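Local atomic coordinates of magnetosome protein MamA (Magnetospirillum gryphiswaldense, PDB entry 3AS8), a protein that is a magnetosome-associated tetratricopeptide-repeat protein that recognises copies of itself and so promotes assembly of a larger protein complex, probably serving as a protein-binding scaffold. Residues Pro73-Val87 and Leu98-Val112. Sequence-based numbering, arbitrary orientation.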
# COMPACT_ATOMS: atom_id res chain seq x y z
N PRO A 73 3.81 4.48 -16.22
CA PRO A 73 2.65 5.00 -15.47
C PRO A 73 1.53 4.00 -15.17
O PRO A 73 0.79 4.20 -14.20
CB PRO A 73 2.10 6.15 -16.34
CG PRO A 73 2.84 6.08 -17.66
CD PRO A 73 4.02 5.17 -17.52
N ASP A 74 1.38 2.97 -16.00
CA ASP A 74 0.33 1.98 -15.76
C ASP A 74 0.81 0.72 -15.06
O ASP A 74 0.06 -0.24 -15.01
CB ASP A 74 -0.40 1.60 -17.08
CG ASP A 74 -0.87 2.85 -17.86
OD1 ASP A 74 -0.37 3.07 -18.99
OD2 ASP A 74 -1.69 3.63 -17.30
N ASN A 75 2.04 0.70 -14.55
CA ASN A 75 2.54 -0.46 -13.85
C ASN A 75 1.86 -0.53 -12.48
O ASN A 75 2.08 0.31 -11.62
CB ASN A 75 4.08 -0.40 -13.72
CG ASN A 75 4.67 -1.66 -13.13
OD1 ASN A 75 4.25 -2.13 -12.05
ND2 ASN A 75 5.72 -2.22 -13.84
N ILE A 76 1.06 -1.55 -12.28
CA ILE A 76 0.23 -1.66 -11.07
C ILE A 76 1.04 -2.10 -9.87
O ILE A 76 0.73 -1.73 -8.74
CB ILE A 76 -0.98 -2.60 -11.35
CG1 ILE A 76 -1.95 -1.97 -12.39
CG2 ILE A 76 -1.74 -2.96 -10.05
CD1 ILE A 76 -2.59 -0.59 -12.00
N LYS A 77 2.06 -2.90 -10.11
CA LYS A 77 2.92 -3.43 -9.05
C LYS A 77 3.75 -2.28 -8.40
O LYS A 77 3.97 -2.25 -7.19
CB LYS A 77 3.79 -4.49 -9.71
CG LYS A 77 4.55 -5.43 -8.85
CD LYS A 77 5.31 -6.40 -9.78
CE LYS A 77 5.75 -7.62 -9.01
NZ LYS A 77 6.70 -7.17 -7.98
N VAL A 78 4.17 -1.32 -9.22
CA VAL A 78 4.81 -0.09 -8.76
C VAL A 78 3.82 0.82 -8.01
O VAL A 78 4.08 1.34 -6.94
CB VAL A 78 5.39 0.75 -9.89
CG1 VAL A 78 6.12 2.03 -9.28
CG2 VAL A 78 6.38 -0.04 -10.80
N ALA A 79 2.66 0.99 -8.60
CA ALA A 79 1.66 1.84 -8.03
C ALA A 79 1.22 1.37 -6.64
O ALA A 79 0.99 2.21 -5.73
CB ALA A 79 0.44 1.96 -9.06
N THR A 80 1.12 0.04 -6.47
CA THR A 80 0.72 -0.60 -5.21
C THR A 80 1.74 -0.33 -4.12
O THR A 80 1.40 0.23 -3.03
CB THR A 80 0.49 -2.11 -5.38
OG1 THR A 80 -0.43 -2.32 -6.43
CG2 THR A 80 -0.07 -2.77 -4.09
N VAL A 81 3.02 -0.61 -4.41
CA VAL A 81 4.10 -0.35 -3.44
C VAL A 81 4.15 1.11 -3.06
O VAL A 81 4.16 1.50 -1.89
CB VAL A 81 5.52 -0.64 -4.03
CG1 VAL A 81 6.57 -0.46 -2.89
CG2 VAL A 81 5.59 -2.03 -4.66
N LEU A 82 4.22 1.94 -4.09
CA LEU A 82 4.42 3.33 -3.84
C LEU A 82 3.20 3.93 -3.10
O LEU A 82 3.38 4.64 -2.13
CB LEU A 82 4.68 4.08 -5.10
CG LEU A 82 4.93 5.57 -5.07
CD1 LEU A 82 6.10 5.88 -4.04
CD2 LEU A 82 5.19 6.13 -6.58
N GLY A 83 1.99 3.61 -3.55
CA GLY A 83 0.77 4.11 -2.90
C GLY A 83 0.72 3.65 -1.47
O GLY A 83 0.45 4.44 -0.57
N LEU A 84 0.95 2.37 -1.21
CA LEU A 84 0.98 1.92 0.18
C LEU A 84 2.06 2.58 1.04
O LEU A 84 1.85 2.83 2.26
CB LEU A 84 1.09 0.35 0.26
CG LEU A 84 -0.17 -0.35 -0.30
CD1 LEU A 84 0.01 -1.89 -0.38
CD2 LEU A 84 -1.43 0.09 0.57
N THR A 85 3.23 2.79 0.43
CA THR A 85 4.33 3.40 1.14
C THR A 85 3.98 4.84 1.51
O THR A 85 4.23 5.24 2.64
CB THR A 85 5.68 3.32 0.43
OG1 THR A 85 6.02 1.94 0.25
CG2 THR A 85 6.77 3.92 1.31
N TYR A 86 3.39 5.59 0.59
CA TYR A 86 2.92 6.94 0.91
C TYR A 86 1.99 7.02 2.12
O TYR A 86 2.15 7.91 3.03
CB TYR A 86 2.30 7.56 -0.30
CG TYR A 86 3.26 8.03 -1.38
CD1 TYR A 86 4.51 8.62 -1.09
CD2 TYR A 86 2.82 8.08 -2.68
CE1 TYR A 86 5.32 9.15 -2.16
CE2 TYR A 86 3.58 8.59 -3.71
CZ TYR A 86 4.81 9.14 -3.45
OH TYR A 86 5.53 9.62 -4.56
N VAL A 87 1.02 6.09 2.21
CA VAL A 87 0.12 6.11 3.36
C VAL A 87 0.99 5.91 4.61
O VAL A 87 0.77 6.57 5.67
CB VAL A 87 -0.97 4.97 3.28
CG1 VAL A 87 -1.77 4.99 4.60
CG2 VAL A 87 -1.79 5.11 1.99
N LEU A 98 -2.83 6.87 -6.82
CA LEU A 98 -2.23 5.58 -7.08
C LEU A 98 -3.16 4.46 -6.60
O LEU A 98 -3.41 3.49 -7.31
CB LEU A 98 -0.84 5.48 -6.37
CG LEU A 98 0.30 6.44 -6.90
CD1 LEU A 98 1.50 6.53 -5.92
CD2 LEU A 98 0.76 6.06 -8.27
N LEU A 99 -3.66 4.60 -5.36
CA LEU A 99 -4.58 3.60 -4.82
C LEU A 99 -5.94 3.53 -5.56
O LEU A 99 -6.47 2.45 -5.67
CB LEU A 99 -4.78 3.78 -3.30
CG LEU A 99 -3.54 3.70 -2.45
CD1 LEU A 99 -3.86 4.04 -0.96
CD2 LEU A 99 -2.76 2.38 -2.56
N VAL A 100 -6.50 4.66 -6.04
CA VAL A 100 -7.65 4.60 -6.92
C VAL A 100 -7.36 3.73 -8.12
O VAL A 100 -8.18 2.92 -8.52
CB VAL A 100 -8.13 6.03 -7.32
CG1 VAL A 100 -9.27 6.06 -8.47
CG2 VAL A 100 -8.59 6.79 -6.05
N LYS A 101 -6.19 3.91 -8.74
CA LYS A 101 -5.90 3.19 -9.96
C LYS A 101 -5.66 1.74 -9.67
O LYS A 101 -6.13 0.86 -10.39
CB LYS A 101 -4.66 3.84 -10.62
CG LYS A 101 -4.16 3.11 -11.88
CD LYS A 101 -2.78 3.71 -12.31
CE LYS A 101 -2.44 3.40 -13.77
NZ LYS A 101 -3.21 4.17 -14.73
N VAL A 102 -5.00 1.45 -8.57
CA VAL A 102 -4.76 0.05 -8.22
C VAL A 102 -6.07 -0.63 -7.87
O VAL A 102 -6.34 -1.72 -8.36
CB VAL A 102 -3.77 -0.12 -7.06
CG1 VAL A 102 -3.71 -1.54 -6.64
CG2 VAL A 102 -2.39 0.46 -7.41
N ALA A 103 -6.91 0.03 -7.07
CA ALA A 103 -8.22 -0.57 -6.70
C ALA A 103 -9.10 -0.84 -7.95
O ALA A 103 -9.81 -1.82 -7.96
CB ALA A 103 -8.98 0.29 -5.66
N GLU A 104 -9.10 0.05 -8.95
CA GLU A 104 -9.84 -0.20 -10.18
C GLU A 104 -9.28 -1.41 -10.96
O GLU A 104 -10.04 -2.18 -11.52
CB GLU A 104 -9.90 1.07 -11.09
CG GLU A 104 -10.28 0.84 -12.60
CD GLU A 104 -11.77 0.75 -12.86
OE1 GLU A 104 -12.54 1.34 -12.07
OE2 GLU A 104 -12.17 0.10 -13.85
N ALA A 105 -7.97 -1.59 -10.97
CA ALA A 105 -7.37 -2.72 -11.67
C ALA A 105 -7.51 -4.04 -10.86
O ALA A 105 -7.63 -5.10 -11.44
CB ALA A 105 -5.86 -2.41 -11.91
N ASN A 106 -7.43 -3.99 -9.52
CA ASN A 106 -7.50 -5.22 -8.71
C ASN A 106 -8.57 -5.02 -7.66
O ASN A 106 -8.30 -4.63 -6.52
CB ASN A 106 -6.18 -5.61 -8.07
CG ASN A 106 -6.29 -6.87 -7.19
OD1 ASN A 106 -7.32 -7.59 -7.13
ND2 ASN A 106 -5.19 -7.16 -6.53
N PRO A 107 -9.81 -5.24 -8.07
CA PRO A 107 -10.90 -4.92 -7.17
C PRO A 107 -11.08 -5.88 -6.01
O PRO A 107 -11.97 -5.61 -5.17
CB PRO A 107 -12.13 -4.98 -8.08
CG PRO A 107 -11.75 -5.82 -9.25
CD PRO A 107 -10.28 -5.48 -9.45
N VAL A 108 -10.27 -6.95 -5.93
CA VAL A 108 -10.36 -7.83 -4.77
C VAL A 108 -9.27 -7.61 -3.74
O VAL A 108 -9.18 -8.36 -2.77
CB VAL A 108 -10.62 -9.30 -5.16
CG1 VAL A 108 -12.05 -9.39 -5.80
CG2 VAL A 108 -9.51 -9.93 -6.12
N ASN A 109 -8.48 -6.55 -3.92
CA ASN A 109 -7.39 -6.23 -3.00
C ASN A 109 -7.95 -5.39 -1.84
O ASN A 109 -8.26 -4.19 -1.99
CB ASN A 109 -6.26 -5.51 -3.73
CG ASN A 109 -5.08 -5.31 -2.88
OD1 ASN A 109 -5.20 -5.05 -1.69
ND2 ASN A 109 -3.86 -5.46 -3.48
N PHE A 110 -8.13 -6.04 -0.70
CA PHE A 110 -8.74 -5.41 0.47
C PHE A 110 -7.86 -4.30 1.05
O PHE A 110 -8.33 -3.23 1.27
CB PHE A 110 -9.03 -6.45 1.55
CG PHE A 110 -9.46 -5.85 2.87
CD1 PHE A 110 -10.81 -5.60 3.13
CD2 PHE A 110 -8.53 -5.54 3.85
CE1 PHE A 110 -11.17 -5.08 4.36
CE2 PHE A 110 -8.90 -4.98 5.08
CZ PHE A 110 -10.19 -4.75 5.31
N ASN A 111 -6.59 -4.59 1.32
CA ASN A 111 -5.68 -3.64 1.89
C ASN A 111 -5.64 -2.36 1.10
O ASN A 111 -5.64 -1.30 1.67
CB ASN A 111 -4.25 -4.19 2.11
CG ASN A 111 -3.43 -3.32 3.04
OD1 ASN A 111 -3.92 -2.90 4.08
ND2 ASN A 111 -2.22 -2.96 2.62
N VAL A 112 -5.49 -2.45 -0.20
CA VAL A 112 -5.46 -1.24 -1.04
C VAL A 112 -6.71 -0.38 -0.84
O VAL A 112 -6.62 0.84 -0.57
CB VAL A 112 -5.22 -1.58 -2.53
CG1 VAL A 112 -5.62 -0.35 -3.47
CG2 VAL A 112 -3.76 -1.96 -2.83
O HOH W 1 -2.32 -4.72 -5.88
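Gly-83 and Leu-98 make the closest backbone approach of the contact, with CA atoms 5.4 Å apart; a beta carbon on Gly-83 would run into Leu-99 CD2. Leu-98 enters here as a knob in a hole formed by Ala-79, Leu-82, Gly-83 and Tyr-86. Its CB lies over the backbone beside Ala-79 O, while CD1 wedges between Leu-82 CG and the edge of the Tyr-86 ring, 3.7 Å from CE2. Leu-82 CD1 lies over one face of that ring, and the phenol OH is hydrogen-bonded to Glu-66. One turn on, Val-102 straddles Ala-79 and Thr-80: CG2 meets Ala-79 CB at 3.6 Å, and both methyls press on Thr-80 OG1. With OG1 beside its own backbone N (chi1 -54°), Thr-80 donates to Ile-76 O at 2.7 Å, from the face opposite its backbone N-H. A water also donates to OG1 and, by a weak bond, accepts from Asn-109 ND2.

Near the start of helix 76-87, Lys-101 runs out extended past Ile-76 CD1 and bends only at chi4 (74°), bringing NZ 3.0 Å from Asp-74 OD2 in a salt bridge on the anti lone pair. Cutting Lys-101 back to an alanine is likely to leave the Asp-74 carboxylate without this cationic mate and strip the lysine CG from Ile-76 CD1, which would keep Ala-105 CB as a neighbour.

Helices 76-87 and 98-105 run in roughly opposing directions, their axes crossing at -134°, in keeping with the helix packing of a tetratricopeptide-repeat protein. Beyond the turn at 106-109, Asn-109 OD1 caps the next helix through Val-112 N, and Leu-84 reaches across to Asn-111 and Val-112. Val-81 packs on helices 42-54 and 58-71, so helix 76-88 lies between those helices and helices 92-105 and 110-122.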